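Local coordinates for MamA (Candidatus Magnetobacterium bavaricum, PDB 3VTX), which is a tetratricopeptide-repeat protein, an all-helical solenoid of the kind that generally serves as a scaffold for protein-protein association, at residues L149-E152 and D158-V161; A109-G114 and P138-A143; L115-D118 and D124-I127. All blocks are in the same frame, centred on the assembly; numbering follows the deposited sequence.

Contact 1: residues L149-E152 and D158-V161; sequences LAYE and DEAV
Tyr151 lays one face of its ring against the CB methylene of Glu159, and its own CB rests on the backbone of Ala160. Tyr151, Ala160 and Glu159 bury most of the surface here. The Glu159 CB stands 3.8 Å from the centroid of the Tyr151 ring, 17° off the ring normal, a CH-pi contact displaced toward the CG-CD1 side of the ring. Tyr151 has CG beside its backbone N (chi1 -83°), as does Glu159, and in this setting the two side chains run alongside each other in the same direction. The Glu159 chain then bends at chi2, and its carboxylate, nearly perpendicular to the ring, is paired with Lys162 in a salt bridge. Ala160 lets the backbones close in: the CA atoms of Tyr151 and Ala160 are 4.9 Å apart, and the methyl CB of Ala160 sits 3.6 Å from the backbone N of Glu152 and 4.0 Å from Tyr151 CB. Of the Glu152 side chain, CB alone comes near, against the same methyl, while the carboxylate turns to a salt bridge with Arg157. No hydrogen bond joins the two segments. This is the close end of a TPR helical hairpin, where helix 141-153 turns back into helix 157-169; behind it, Ala150 and Tyr151 pack on Ile127 of helix 123-136, and Leu149 and Ala150 meet Asp118 of helix 107-119.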
# COMPACT_ATOMS: atom_id res chain seq x y z
N LEU A 149 -16.50 -4.44 9.65
CA LEU A 149 -15.69 -4.96 10.76
C LEU A 149 -15.44 -3.82 11.78
O LEU A 149 -15.44 -4.03 13.01
CB LEU A 149 -14.41 -5.51 10.27
CG LEU A 149 -13.39 -6.04 11.34
CD1 LEU A 149 -14.02 -7.29 11.97
CD2 LEU A 149 -12.05 -6.39 10.74
N ALA A 150 -15.19 -2.63 11.28
CA ALA A 150 -14.98 -1.45 12.17
C ALA A 150 -16.19 -1.18 13.01
O ALA A 150 -16.05 -0.88 14.22
CB ALA A 150 -14.53 -0.21 11.39
N TYR A 151 -17.39 -1.25 12.44
CA TYR A 151 -18.61 -1.11 13.22
C TYR A 151 -18.78 -2.21 14.27
O TYR A 151 -19.17 -1.91 15.38
CB TYR A 151 -19.87 -1.03 12.33
CG TYR A 151 -20.08 0.34 11.84
CD1 TYR A 151 -20.43 1.39 12.70
CD2 TYR A 151 -20.03 0.62 10.46
CE1 TYR A 151 -20.61 2.66 12.18
CE2 TYR A 151 -20.20 1.90 9.95
CZ TYR A 151 -20.54 2.90 10.82
OH TYR A 151 -20.66 4.20 10.36
N GLU A 152 -18.45 -3.47 13.93
CA GLU A 152 -18.41 -4.51 14.95
C GLU A 152 -17.42 -4.15 16.07
O GLU A 152 -17.71 -4.41 17.25
CB GLU A 152 -18.11 -5.88 14.30
CG GLU A 152 -17.48 -6.89 15.27
CD GLU A 152 -18.46 -7.70 16.15
OE1 GLU A 152 -19.62 -7.28 16.17
OE2 GLU A 152 -17.98 -8.74 16.81
N ASP A 158 -25.65 -3.87 14.30
CA ASP A 158 -26.62 -3.60 13.23
C ASP A 158 -26.02 -2.85 12.06
O ASP A 158 -26.26 -3.23 10.93
CB ASP A 158 -27.82 -2.79 13.79
CG ASP A 158 -28.73 -3.59 14.71
OD1 ASP A 158 -28.70 -4.84 14.74
OD2 ASP A 158 -29.60 -2.89 15.38
N GLU A 159 -25.20 -1.84 12.32
CA GLU A 159 -24.52 -1.09 11.28
C GLU A 159 -23.49 -2.00 10.59
O GLU A 159 -23.36 -1.95 9.39
CB GLU A 159 -23.78 0.15 11.79
CG GLU A 159 -24.56 1.42 11.97
CD GLU A 159 -25.39 1.82 10.74
OE1 GLU A 159 -24.84 2.38 9.75
OE2 GLU A 159 -26.59 1.55 10.81
N ALA A 160 -22.83 -2.88 11.37
CA ALA A 160 -21.88 -3.83 10.81
C ALA A 160 -22.56 -4.68 9.77
O ALA A 160 -22.09 -4.76 8.67
CB ALA A 160 -21.19 -4.73 11.91
N VAL A 161 -23.71 -5.25 10.12
CA VAL A 161 -24.37 -6.18 9.23
C VAL A 161 -24.95 -5.44 8.02
O VAL A 161 -24.89 -5.96 6.91
CB VAL A 161 -25.48 -6.96 9.98
CG1 VAL A 161 -26.39 -7.65 8.99
CG2 VAL A 161 -24.84 -7.95 10.98

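Contact 2: residues A109-G114 and P138-A143; sequences AYYKLG and PGFIRA
Phe140 drives the edge of its ring into the face of Tyr111, a T-shaped pair with centroids 4.9 Å apart and planes at 85°. Phe140 CE2 is the leading atom: it lies over the centre of the Tyr111 ring, nearly equidistant from all six ring carbons, with CD2 of Tyr111 at 3.7 Å. Phe140 CZ follows it over the CD2-CE2 side. Tyr111 reaches across from helix 107-119 with CG anti to the backbone N (chi1 -170°), which carries its ring to the first turn of helix 141-153. There CE1 of Tyr111 approaches the CA of Ala143 at 3.9 Å, obliquely to the ring.

The phenol end is met by Arg142. Its chain is extended from CG to NE and crosses the tyrosine at about a right angle, with CG of Arg142 only 3.3 Å from Tyr111 OH. The guanidinium then brings NH2 to the hydroxyl, donating a hydrogen bond of 2.9 Å from Arg142 NH2 to Tyr111 OH. This bond is bent, with an N-H...O angle of 146°, and the oxygen sits somewhat out of the guanidinium plane. A second hydrogen bond links Tyr111 OH to Ser146 OG, one turn further along helix 141-153, and the ring of Tyr130 also meets that of Tyr111.

A buried tyrosine is thus fixed in two ways, its ring by aromatic contact and its oxygen by two hydrogen bonds to helix 141-153. The cationic donor would be expected to polarise the phenol, drawing electron density toward the oxygen, and this mixed aromatic and polar link joins the first helix of one TPR hairpin to the start of the next hairpin's first helix and the loop residue Phe140 leading into it.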
# COMPACT_ATOMS: atom_id res chain seq x y z
N ALA A 109 -3.93 4.24 -0.62
CA ALA A 109 -3.43 4.85 0.58
C ALA A 109 -4.50 5.03 1.60
O ALA A 109 -4.23 4.80 2.79
CB ALA A 109 -2.77 6.23 0.24
N TYR A 110 -5.70 5.46 1.20
CA TYR A 110 -6.77 5.65 2.17
C TYR A 110 -7.14 4.25 2.73
O TYR A 110 -7.42 4.13 3.93
CB TYR A 110 -8.02 6.21 1.59
CG TYR A 110 -7.99 7.71 1.35
CD1 TYR A 110 -7.86 8.19 0.08
CD2 TYR A 110 -8.10 8.60 2.40
CE1 TYR A 110 -7.86 9.58 -0.15
CE2 TYR A 110 -8.09 10.01 2.17
CZ TYR A 110 -7.95 10.45 0.87
OH TYR A 110 -8.00 11.86 0.60
N TYR A 111 -7.20 3.23 1.86
CA TYR A 111 -7.58 1.87 2.31
C TYR A 111 -6.56 1.34 3.33
O TYR A 111 -6.92 0.94 4.44
CB TYR A 111 -7.82 0.89 1.19
CG TYR A 111 -8.43 -0.40 1.64
CD1 TYR A 111 -9.62 -0.37 2.33
CD2 TYR A 111 -7.79 -1.59 1.49
CE1 TYR A 111 -10.20 -1.55 2.82
CE2 TYR A 111 -8.35 -2.78 2.00
CZ TYR A 111 -9.56 -2.72 2.65
OH TYR A 111 -10.09 -3.91 3.12
N LYS A 112 -5.29 1.45 3.00
CA LYS A 112 -4.23 1.03 3.93
C LYS A 112 -4.30 1.80 5.24
O LYS A 112 -4.12 1.21 6.35
CB LYS A 112 -2.82 1.17 3.31
CG LYS A 112 -2.41 0.14 2.25
CD LYS A 112 -2.02 -1.28 2.74
CE LYS A 112 -0.92 -1.89 1.80
NZ LYS A 112 -0.63 -3.31 2.16
N LEU A 113 -4.55 3.12 5.19
CA LEU A 113 -4.63 3.95 6.37
C LEU A 113 -5.76 3.48 7.24
O LEU A 113 -5.62 3.36 8.44
CB LEU A 113 -4.85 5.46 5.96
CG LEU A 113 -5.00 6.35 7.16
CD1 LEU A 113 -3.65 6.48 8.02
CD2 LEU A 113 -5.43 7.77 6.60
N GLY A 114 -6.86 3.15 6.60
CA GLY A 114 -7.99 2.59 7.32
C GLY A 114 -7.68 1.25 8.01
O GLY A 114 -8.03 1.05 9.21
N PRO A 138 -16.08 2.96 -5.78
CA PRO A 138 -17.28 2.35 -5.20
C PRO A 138 -17.46 0.87 -5.49
O PRO A 138 -18.27 0.18 -4.83
CB PRO A 138 -18.42 3.22 -5.76
CG PRO A 138 -17.86 3.86 -6.95
CD PRO A 138 -16.39 3.97 -6.80
N GLY A 139 -16.74 0.33 -6.46
CA GLY A 139 -16.78 -1.10 -6.73
C GLY A 139 -15.86 -2.01 -5.88
O GLY A 139 -15.85 -3.20 -6.03
N PHE A 140 -15.06 -1.39 -5.02
CA PHE A 140 -14.12 -2.15 -4.18
C PHE A 140 -14.86 -2.81 -2.99
O PHE A 140 -15.08 -2.16 -1.96
CB PHE A 140 -13.01 -1.25 -3.67
CG PHE A 140 -11.95 -2.02 -2.87
CD1 PHE A 140 -11.51 -3.25 -3.25
CD2 PHE A 140 -11.38 -1.43 -1.77
CE1 PHE A 140 -10.53 -3.92 -2.53
CE2 PHE A 140 -10.43 -2.15 -1.02
CZ PHE A 140 -10.00 -3.32 -1.40
N ILE A 141 -15.14 -4.07 -3.15
CA ILE A 141 -16.02 -4.83 -2.23
C ILE A 141 -15.43 -4.89 -0.80
O ILE A 141 -16.16 -4.71 0.19
CB ILE A 141 -16.29 -6.25 -2.78
CG1 ILE A 141 -17.18 -6.16 -4.08
CG2 ILE A 141 -17.13 -7.15 -1.78
CD1 ILE A 141 -16.91 -7.23 -4.95
N ARG A 142 -14.15 -5.13 -0.69
CA ARG A 142 -13.59 -5.31 0.63
C ARG A 142 -13.70 -4.07 1.50
O ARG A 142 -13.75 -4.20 2.69
CB ARG A 142 -12.12 -5.79 0.57
CG ARG A 142 -11.77 -6.52 1.88
CD ARG A 142 -10.40 -7.10 1.83
NE ARG A 142 -10.05 -7.93 2.96
CZ ARG A 142 -9.34 -7.57 4.02
NH1 ARG A 142 -9.07 -8.44 4.98
NH2 ARG A 142 -8.95 -6.34 4.17
N ALA A 143 -13.74 -2.87 0.94
CA ALA A 143 -13.91 -1.69 1.74
C ALA A 143 -15.22 -1.71 2.50
O ALA A 143 -15.29 -1.25 3.66
CB ALA A 143 -13.75 -0.44 0.90

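Contact 3: residues L115-D118 and D124-I127; sequences LVYD and DKAI
Lys125 lies over one face of Tyr117 and supplies the CH-pi part of this contact. Its CB stands 3.6 Å from the centroid of the Tyr117 ring, 15° off the normal and shifted toward CD2. Beyond CG the lysine chain is extended, and a second methylene, CD, lies over the same face near its CE1-CZ rim, 3.8 Å from Tyr117 CE1. CB and CD thus touch the face at two places. With chi1 of -81° CG of Tyr117 stands beside its own backbone N, and in this position the ring presents a face to Lys125.

The other van der Waals contacts centre on Ala126. Its methyl CB is 3.9 Å from CB of Tyr117 and rests on the backbone at Asp118, 3.7 Å from the N of that residue; the small side chain lets the CA atoms of Tyr117 and Ala126 approach to 5.1 Å. Asp118 CB touches the same methyl from the next position on helix 107-119.

Polar bonding is absent between the two segments and is made at their margins. Asp118 OD1 is hydrogen-bonded to ND1 of His123, just ahead of the second segment, and Asp124 OD1 forms a salt bridge with Lys154. Tyr117 is also touched by Ile93 and Gln97 of the preceding helix 89-102.

Chemically, the hairpin is closed by van der Waals packing, part of it methylenes on an aromatic face, with an alanine where the backbones come nearest. This is the small-residue packing common between the two helices of a TPR unit; the charged groups act around it, at the turn and toward the next hairpin.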
# COMPACT_ATOMS: atom_id res chain seq x y z
N LEU A 115 -6.93 0.39 7.31
CA LEU A 115 -6.51 -0.89 7.85
C LEU A 115 -5.63 -0.64 9.07
O LEU A 115 -5.79 -1.33 10.13
CB LEU A 115 -5.76 -1.73 6.84
CG LEU A 115 -6.64 -2.25 5.69
CD1 LEU A 115 -5.70 -3.04 4.74
CD2 LEU A 115 -7.86 -3.17 6.13
N VAL A 116 -4.71 0.29 8.98
CA VAL A 116 -3.82 0.60 10.09
C VAL A 116 -4.66 1.11 11.31
O VAL A 116 -4.51 0.55 12.44
CB VAL A 116 -2.74 1.58 9.72
CG1 VAL A 116 -1.82 1.89 10.96
CG2 VAL A 116 -1.87 1.09 8.62
N TYR A 117 -5.53 2.07 11.10
CA TYR A 117 -6.38 2.60 12.18
C TYR A 117 -7.24 1.54 12.81
O TYR A 117 -7.27 1.39 14.02
CB TYR A 117 -7.26 3.68 11.68
CG TYR A 117 -6.60 5.05 11.56
CD1 TYR A 117 -5.80 5.61 12.58
CD2 TYR A 117 -6.91 5.84 10.46
CE1 TYR A 117 -5.27 6.89 12.43
CE2 TYR A 117 -6.36 7.13 10.33
CZ TYR A 117 -5.58 7.62 11.31
OH TYR A 117 -5.09 8.90 11.13
N ASP A 118 -7.80 0.66 12.00
CA ASP A 118 -8.68 -0.33 12.59
C ASP A 118 -7.86 -1.31 13.45
O ASP A 118 -8.36 -1.77 14.49
CB ASP A 118 -9.46 -1.11 11.56
CG ASP A 118 -10.77 -1.75 12.15
OD1 ASP A 118 -11.51 -1.02 12.82
OD2 ASP A 118 -10.93 -3.00 11.96
N ASP A 124 -13.43 4.80 14.32
CA ASP A 124 -14.00 5.89 13.58
C ASP A 124 -13.07 6.51 12.53
O ASP A 124 -13.49 6.83 11.44
CB ASP A 124 -14.39 7.03 14.51
CG ASP A 124 -15.49 6.66 15.48
OD1 ASP A 124 -16.36 5.87 15.19
OD2 ASP A 124 -15.46 7.23 16.59
N LYS A 125 -11.82 6.64 12.85
CA LYS A 125 -10.82 7.03 11.85
C LYS A 125 -10.72 6.06 10.71
O LYS A 125 -10.49 6.44 9.57
CB LYS A 125 -9.47 7.26 12.47
CG LYS A 125 -9.46 8.60 13.37
CD LYS A 125 -8.13 8.98 13.77
CE LYS A 125 -8.23 10.39 14.50
NZ LYS A 125 -6.94 10.54 15.13
N ALA A 126 -10.81 4.78 11.04
CA ALA A 126 -10.83 3.79 9.98
C ALA A 126 -12.02 3.93 9.06
O ALA A 126 -11.86 3.91 7.82
CB ALA A 126 -10.75 2.41 10.60
N ILE A 127 -13.22 4.07 9.63
CA ILE A 127 -14.42 4.21 8.83
C ILE A 127 -14.25 5.45 7.90
O ILE A 127 -14.66 5.37 6.73
CB ILE A 127 -15.66 4.24 9.68
CG1 ILE A 127 -15.86 2.87 10.33
CG2 ILE A 127 -16.90 4.69 8.80
CD1 ILE A 127 -16.78 2.88 11.62

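Contact 3 and contact 1 close two successive helical hairpins, 107-119 with 123-136 and 141-153 with 157-169, and come in that order along the chain. Contact 2 joins the first helices of these hairpins, with the loop leading into the second, and contact 3 falls within the sequence it spans. The centres of contacts 1 and 3 are about 13 Å apart, yet they touch. Contacts 2 and 3 share helix 107-119, their centres about 11 Å apart, and touch where Gly114 O meets Ala126 CB; contacts 1 and 2 share helix 141-153, their centres about 16 Å apart, without touching. Together they combine intra-hairpin closure with inter-hairpin stacking, the two kinds of packing that build a TPR solenoid.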